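PDB 3GUE: UTP-glucose-1-phosphate uridylyltransferase 2 from Trypanosoma brucei, which probably catalyses the reaction of UTP with alpha-D-glucose 1-phosphate to give UDP-alpha-D-glucose and diphosphate. Local coordinates for residues 166-178 against 333-347. Residues are numbered along the deposited sequence; the frame is centred on the assembly and turned at random.
Sequences PKIRQDNFFPVTY and KTVNPQDSQSTKVYQ
V335 meets residues 166-178 at three side chains: K167, V176 and Y178. V335 O takes a 2.8 Å hydrogen bond from K167 NZ, at the end of an extended lysine chain, while V335 CG2 lies 3.6 Å from V176 CG1 and touches CB of Y178. Next comes N336, whose ND2 donates, with Y178 OH close to its amide plane, a long 3.3 Å bond to that hydroxyl; CG anti to the backbone N (chi1 171°) swings the amide toward the hydroxyl, while CB lies beside CZ of Y178. Two type I turns, N336 to D339 and D339 to S342, then reverse the chain. On the way back, T343 CG2 sits over one face of the R169 guanidinium, whose NE and NH2 grip the D171 carboxylate side-on in a salt bridge, one nitrogen to each oxygen. K344 O accepts from Q170 N, and V345 packs its CG1 on V176 CB. V345 O has two donors arriving from opposite faces of its plane: K333 N of its own hairpin and Q170 NE2, 2.8 Å away and above the carbonyl plane. On the same side chain, Q170 CG sits squarely over the Y346 ring, 3.3 Å from the centroid, a CH-pi contact, while F173 CE1 approaches the ring's edge. The backbones of Y346 and I168 form an antiparallel hydrogen-bonded pair, Y346 N to I168 O being 2.8 Å. Q347 runs alongside K167, its OE1 3.5 Å from K167 CE; the Q347 side chain is about 9 Å from the bound UDP-glucose. The contact joins the two central strands of a four-stranded antiparallel sheet, 165-169 and 344-349, with 186-187 beyond the first and 329-334 beyond the second; helix 10-21 packs against P166, F174 and P175.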
loop_
_atom_site.group_PDB
_atom_site.type_symbol
_atom_site.label_atom_id
_atom_site.label_comp_id
_atom_site.label_asym_id
_atom_site.label_seq_id
_atom_site.Cartn_x
_atom_site.Cartn_y
_atom_site.Cartn_z
ATOM N N PRO A 166 7.285 -17.861 -7.022
ATOM C CA PRO A 166 7.062 -17.801 -8.471
ATOM C C PRO A 166 5.604 -17.509 -8.827
ATOM O O PRO A 166 4.692 -17.866 -8.067
ATOM C CB PRO A 166 7.463 -19.219 -8.929
ATOM C CG PRO A 166 7.138 -20.087 -7.789
ATOM C CD PRO A 166 7.447 -19.254 -6.545
ATOM N N LYS A 167 5.403 -16.790 -9.928
ATOM C CA LYS A 167 4.103 -16.684 -10.585
ATOM C C LYS A 167 3.846 -18.084 -11.118
ATOM O O LYS A 167 4.790 -18.767 -11.527
ATOM C CB LYS A 167 4.168 -15.722 -11.756
ATOM C CG LYS A 167 4.455 -14.284 -11.353
ATOM C CD LYS A 167 4.583 -13.433 -12.597
ATOM C CE LYS A 167 5.081 -12.040 -12.240
ATOM N NZ LYS A 167 5.098 -11.140 -13.434
ATOM N N ILE A 168 2.602 -18.544 -11.064
ATOM C CA ILE A 168 2.319 -19.930 -11.458
ATOM C C ILE A 168 1.282 -19.902 -12.597
ATOM O O ILE A 168 0.435 -19.033 -12.603
ATOM C CB ILE A 168 1.904 -20.811 -10.242
ATOM C CG1 ILE A 168 0.645 -20.272 -9.537
ATOM C CG2 ILE A 168 3.093 -20.916 -9.204
ATOM C CD1 ILE A 168 -0.131 -21.366 -8.778
ATOM N N ARG A 169 1.381 -20.815 -13.559
ATOM C CA ARG A 169 0.477 -20.808 -14.722
ATOM C C ARG A 169 -0.964 -21.057 -14.269
ATOM O O ARG A 169 -1.222 -21.934 -13.431
ATOM C CB ARG A 169 0.884 -21.880 -15.740
ATOM C CG ARG A 169 2.289 -21.790 -16.358
ATOM C CD ARG A 169 2.502 -22.968 -17.365
ATOM N NE ARG A 169 1.480 -23.014 -18.434
ATOM C CZ ARG A 169 1.676 -22.715 -19.717
ATOM N NH1 ARG A 169 2.878 -22.362 -20.157
ATOM N NH2 ARG A 169 0.669 -22.809 -20.581
ATOM N N GLN A 170 -1.909 -20.326 -14.845
ATOM C CA GLN A 170 -3.324 -20.519 -14.489
ATOM C C GLN A 170 -3.869 -21.908 -14.862
ATOM O O GLN A 170 -4.788 -22.429 -14.196
ATOM C CB GLN A 170 -4.189 -19.441 -15.126
ATOM C CG GLN A 170 -4.104 -18.032 -14.441
ATOM C CD GLN A 170 -4.981 -17.045 -15.099
ATOM O OE1 GLN A 170 -5.840 -17.423 -15.893
ATOM N NE2 GLN A 170 -4.798 -15.745 -14.786
ATOM N N ASP A 171 -3.306 -22.505 -15.911
ATOM C CA ASP A 171 -3.757 -23.842 -16.402
ATOM C C ASP A 171 -3.246 -25.044 -15.612
ATOM O O ASP A 171 -4.044 -25.872 -15.146
ATOM C CB ASP A 171 -3.558 -24.017 -17.931
ATOM C CG ASP A 171 -2.076 -23.909 -18.380
ATOM O OD1 ASP A 171 -1.166 -23.805 -17.526
ATOM O OD2 ASP A 171 -1.825 -23.949 -19.609
ATOM N N ASN A 172 -1.937 -25.139 -15.409
ATOM C CA ASN A 172 -1.381 -26.327 -14.737
ATOM C C ASN A 172 -0.664 -26.072 -13.399
ATOM O O ASN A 172 -0.105 -27.007 -12.800
ATOM C CB ASN A 172 -0.522 -27.191 -15.716
ATOM C CG ASN A 172 0.805 -26.529 -16.130
ATOM O OD1 ASN A 172 1.335 -25.640 -15.460
ATOM N ND2 ASN A 172 1.342 -26.974 -17.231
ATOM N N PHE A 173 -0.639 -24.812 -12.975
ATOM C CA PHE A 173 -0.054 -24.364 -11.680
ATOM C C PHE A 173 1.467 -24.557 -11.501
ATOM O O PHE A 173 2.001 -24.404 -10.400
ATOM C CB PHE A 173 -0.866 -24.903 -10.474
ATOM C CG PHE A 173 -2.370 -24.713 -10.628
ATOM C CD1 PHE A 173 -2.969 -23.496 -10.304
ATOM C CD2 PHE A 173 -3.176 -25.741 -11.141
ATOM C CE1 PHE A 173 -4.351 -23.314 -10.461
ATOM C CE2 PHE A 173 -4.576 -25.559 -11.311
ATOM C CZ PHE A 173 -5.147 -24.342 -10.965
ATOM N N PHE A 174 2.150 -24.876 -12.591
ATOM C CA PHE A 174 3.621 -24.939 -12.587
ATOM C C PHE A 174 4.207 -23.540 -12.511
ATOM O O PHE A 174 3.572 -22.613 -12.961
ATOM C CB PHE A 174 4.118 -25.655 -13.834
ATOM C CG PHE A 174 4.214 -27.160 -13.661
ATOM C CD1 PHE A 174 5.451 -27.782 -13.569
ATOM C CD2 PHE A 174 3.057 -27.939 -13.581
ATOM C CE1 PHE A 174 5.540 -29.181 -13.399
ATOM C CE2 PHE A 174 3.116 -29.324 -13.405
ATOM C CZ PHE A 174 4.360 -29.948 -13.300
ATOM N N PRO A 175 5.424 -23.372 -11.960
ATOM C CA PRO A 175 5.964 -22.008 -12.092
ATOM C C PRO A 175 6.157 -21.666 -13.573
ATOM O O PRO A 175 6.595 -22.509 -14.379
ATOM C CB PRO A 175 7.350 -22.096 -11.423
ATOM C CG PRO A 175 7.329 -23.336 -10.624
ATOM C CD PRO A 175 6.372 -24.280 -11.306
ATOM N N VAL A 176 5.834 -20.424 -13.905
ATOM C CA VAL A 176 5.923 -19.920 -15.256
ATOM C C VAL A 176 7.391 -19.793 -15.645
ATOM O O VAL A 176 8.263 -19.583 -14.799
ATOM C CB VAL A 176 5.126 -18.589 -15.413
ATOM C CG1 VAL A 176 5.808 -17.422 -14.689
ATOM C CG2 VAL A 176 4.822 -18.269 -16.896
ATOM N N THR A 177 7.654 -19.975 -16.923
ATOM C CA THR A 177 8.941 -19.614 -17.524
ATOM C C THR A 177 8.748 -18.419 -18.458
ATOM O O THR A 177 7.766 -18.364 -19.202
ATOM C CB THR A 177 9.553 -20.810 -18.274
ATOM O OG1 THR A 177 9.918 -21.824 -17.322
ATOM C CG2 THR A 177 10.781 -20.395 -19.066
ATOM N N TYR A 178 9.659 -17.447 -18.367
ATOM C CA TYR A 178 9.669 -16.267 -19.239
ATOM C C TYR A 178 11.124 -15.922 -19.657
ATOM O O TYR A 178 11.772 -15.037 -19.075
ATOM C CB TYR A 178 8.933 -15.060 -18.591
ATOM C CG TYR A 178 8.590 -13.963 -19.571
ATOM C CD1 TYR A 178 7.685 -14.196 -20.607
ATOM C CD2 TYR A 178 9.184 -12.692 -19.483
ATOM C CE1 TYR A 178 7.374 -13.213 -21.529
ATOM C CE2 TYR A 178 8.882 -11.682 -20.425
ATOM C CZ TYR A 178 7.966 -11.958 -21.433
ATOM O OH TYR A 178 7.642 -11.015 -22.373
ATOM N N LYS A 333 -2.988 -12.527 -13.558
ATOM C CA LYS A 333 -2.194 -11.563 -14.329
ATOM C C LYS A 333 -1.674 -12.271 -15.576
ATOM O O LYS A 333 -1.898 -13.457 -15.766
ATOM C CB LYS A 333 -0.953 -11.093 -13.539
ATOM C CG LYS A 333 -1.173 -10.286 -12.258
ATOM C CD LYS A 333 -1.641 -8.897 -12.514
ATOM C CE LYS A 333 -1.927 -8.174 -11.184
ATOM N NZ LYS A 333 -2.686 -6.917 -11.416
ATOM N N THR A 334 -0.953 -11.543 -16.417
ATOM C CA THR A 334 -0.098 -12.176 -17.416
ATOM C C THR A 334 1.328 -12.064 -16.896
ATOM O O THR A 334 1.646 -11.089 -16.201
ATOM C CB THR A 334 -0.252 -11.545 -18.805
ATOM O OG1 THR A 334 0.112 -10.161 -18.759
ATOM C CG2 THR A 334 -1.705 -11.710 -19.307
ATOM N N VAL A 335 2.158 -13.071 -17.190
ATOM C CA VAL A 335 3.569 -13.104 -16.745
ATOM C C VAL A 335 4.360 -11.812 -17.034
ATOM O O VAL A 335 5.104 -11.329 -16.182
ATOM C CB VAL A 335 4.348 -14.354 -17.285
ATOM C CG1 VAL A 335 4.381 -14.393 -18.815
ATOM C CG2 VAL A 335 5.760 -14.404 -16.685
ATOM N N ASN A 336 4.222 -11.282 -18.247
ATOM C CA ASN A 336 4.654 -9.931 -18.507
ATOM C C ASN A 336 3.414 -9.057 -18.422
ATOM O O ASN A 336 2.530 -9.129 -19.288
ATOM C CB ASN A 336 5.382 -9.814 -19.848
ATOM C CG ASN A 336 5.657 -8.349 -20.261
ATOM O OD1 ASN A 336 5.192 -7.416 -19.645
ATOM N ND2 ASN A 336 6.392 -8.181 -21.329
ATOM N N PRO A 337 3.334 -8.252 -17.349
ATOM C CA PRO A 337 2.188 -7.407 -17.056
ATOM C C PRO A 337 1.858 -6.470 -18.218
ATOM O O PRO A 337 0.677 -6.220 -18.490
ATOM C CB PRO A 337 2.651 -6.616 -15.823
ATOM C CG PRO A 337 3.701 -7.466 -15.196
ATOM C CD PRO A 337 4.393 -8.115 -16.330
ATOM N N GLN A 338 2.890 -5.975 -18.900
ATOM C CA GLN A 338 2.712 -5.102 -20.069
ATOM C C GLN A 338 2.180 -5.786 -21.347
ATOM O O GLN A 338 1.560 -5.113 -22.177
ATOM C CB GLN A 338 4.015 -4.339 -20.374
ATOM N N ASP A 339 2.421 -7.097 -21.506
ATOM C CA ASP A 339 1.977 -7.876 -22.684
ATOM C C ASP A 339 0.753 -8.778 -22.387
ATOM O O ASP A 339 0.876 -9.873 -21.807
ATOM C CB ASP A 339 3.154 -8.699 -23.243
ATOM C CG ASP A 339 2.780 -9.583 -24.442
ATOM O OD1 ASP A 339 3.622 -10.441 -24.791
ATOM O OD2 ASP A 339 1.694 -9.449 -25.053
ATOM N N SER A 340 -0.419 -8.318 -22.825
ATOM C CA SER A 340 -1.691 -9.002 -22.560
ATOM C C SER A 340 -1.802 -10.394 -23.217
ATOM O O SER A 340 -2.750 -11.144 -22.957
ATOM C CB SER A 340 -2.852 -8.121 -23.033
ATOM O OG SER A 340 -3.039 -8.271 -24.438
ATOM N N GLN A 341 -0.846 -10.730 -24.078
ATOM C CA GLN A 341 -0.885 -11.989 -24.796
ATOM C C GLN A 341 0.117 -12.968 -24.221
ATOM O O GLN A 341 0.217 -14.090 -24.706
ATOM C CB GLN A 341 -0.618 -11.780 -26.276
ATOM C CG GLN A 341 -1.785 -11.139 -27.011
ATOM C CD GLN A 341 -1.388 -10.537 -28.333
ATOM O OE1 GLN A 341 -0.434 -10.985 -28.972
ATOM N NE2 GLN A 341 -2.117 -9.498 -28.753
ATOM N N SER A 342 0.865 -12.540 -23.205
ATOM C CA SER A 342 1.807 -13.442 -22.528
ATOM C C SER A 342 1.048 -14.351 -21.593
ATOM O O SER A 342 -0.091 -14.031 -21.192
ATOM C CB SER A 342 2.931 -12.683 -21.799
ATOM O OG SER A 342 2.437 -11.786 -20.815
ATOM N N THR A 343 1.683 -15.483 -21.268
ATOM C CA THR A 343 1.117 -16.536 -20.423
ATOM C C THR A 343 0.350 -16.006 -19.207
ATOM O O THR A 343 0.896 -15.240 -18.405
ATOM C CB THR A 343 2.214 -17.556 -19.971
ATOM O OG1 THR A 343 2.843 -18.133 -21.130
ATOM C CG2 THR A 343 1.618 -18.701 -19.092
ATOM N N LYS A 344 -0.903 -16.450 -19.079
ATOM C CA LYS A 344 -1.768 -16.118 -17.948
ATOM C C LYS A 344 -1.341 -16.862 -16.680
ATOM O O LYS A 344 -1.148 -18.079 -16.708
ATOM C CB LYS A 344 -3.224 -16.474 -18.265
ATOM C CG LYS A 344 -3.887 -15.685 -19.382
ATOM C CD LYS A 344 -5.392 -15.940 -19.308
ATOM C CE LYS A 344 -6.154 -15.055 -20.263
ATOM N NZ LYS A 344 -6.608 -15.784 -21.463
ATOM N N VAL A 345 -1.206 -16.116 -15.585
ATOM C CA VAL A 345 -0.675 -16.638 -14.328
ATOM C C VAL A 345 -1.521 -16.220 -13.134
ATOM O O VAL A 345 -2.464 -15.430 -13.256
ATOM C CB VAL A 345 0.835 -16.242 -14.068
ATOM C CG1 VAL A 345 1.756 -16.882 -15.135
ATOM C CG2 VAL A 345 1.036 -14.723 -14.007
ATOM N N TYR A 346 -1.155 -16.754 -11.979
ATOM C CA TYR A 346 -1.770 -16.395 -10.722
ATOM C C TYR A 346 -0.647 -16.000 -9.763
ATOM O O TYR A 346 0.330 -16.732 -9.613
ATOM C CB TYR A 346 -2.545 -17.578 -10.126
ATOM C CG TYR A 346 -3.856 -17.986 -10.783
ATOM C CD1 TYR A 346 -4.883 -17.064 -11.002
ATOM C CD2 TYR A 346 -4.108 -19.341 -11.086
ATOM C CE1 TYR A 346 -6.122 -17.468 -11.571
ATOM C CE2 TYR A 346 -5.330 -19.756 -11.643
ATOM C CZ TYR A 346 -6.325 -18.822 -11.889
ATOM O OH TYR A 346 -7.515 -19.232 -12.455
ATOM N N GLN A 347 -0.788 -14.823 -9.142
ATOM C CA GLN A 347 0.086 -14.407 -8.057
ATOM C C GLN A 347 -0.600 -14.640 -6.708
ATOM O O GLN A 347 -1.681 -14.111 -6.430
ATOM C CB GLN A 347 0.532 -12.957 -8.252
ATOM C CG GLN A 347 1.070 -12.721 -9.682
ATOM C CD GLN A 347 1.376 -11.272 -10.038
ATOM O OE1 GLN A 347 1.956 -11.017 -11.085
ATOM N NE2 GLN A 347 0.982 -10.328 -9.192
HETATM O O HOH W 1 1.830 -17.236 -7.376
HETATM O O HOH W 2 2.839 -10.489 -14.026
HETATM O O HOH W 3 5.488 -11.335 -23.566
#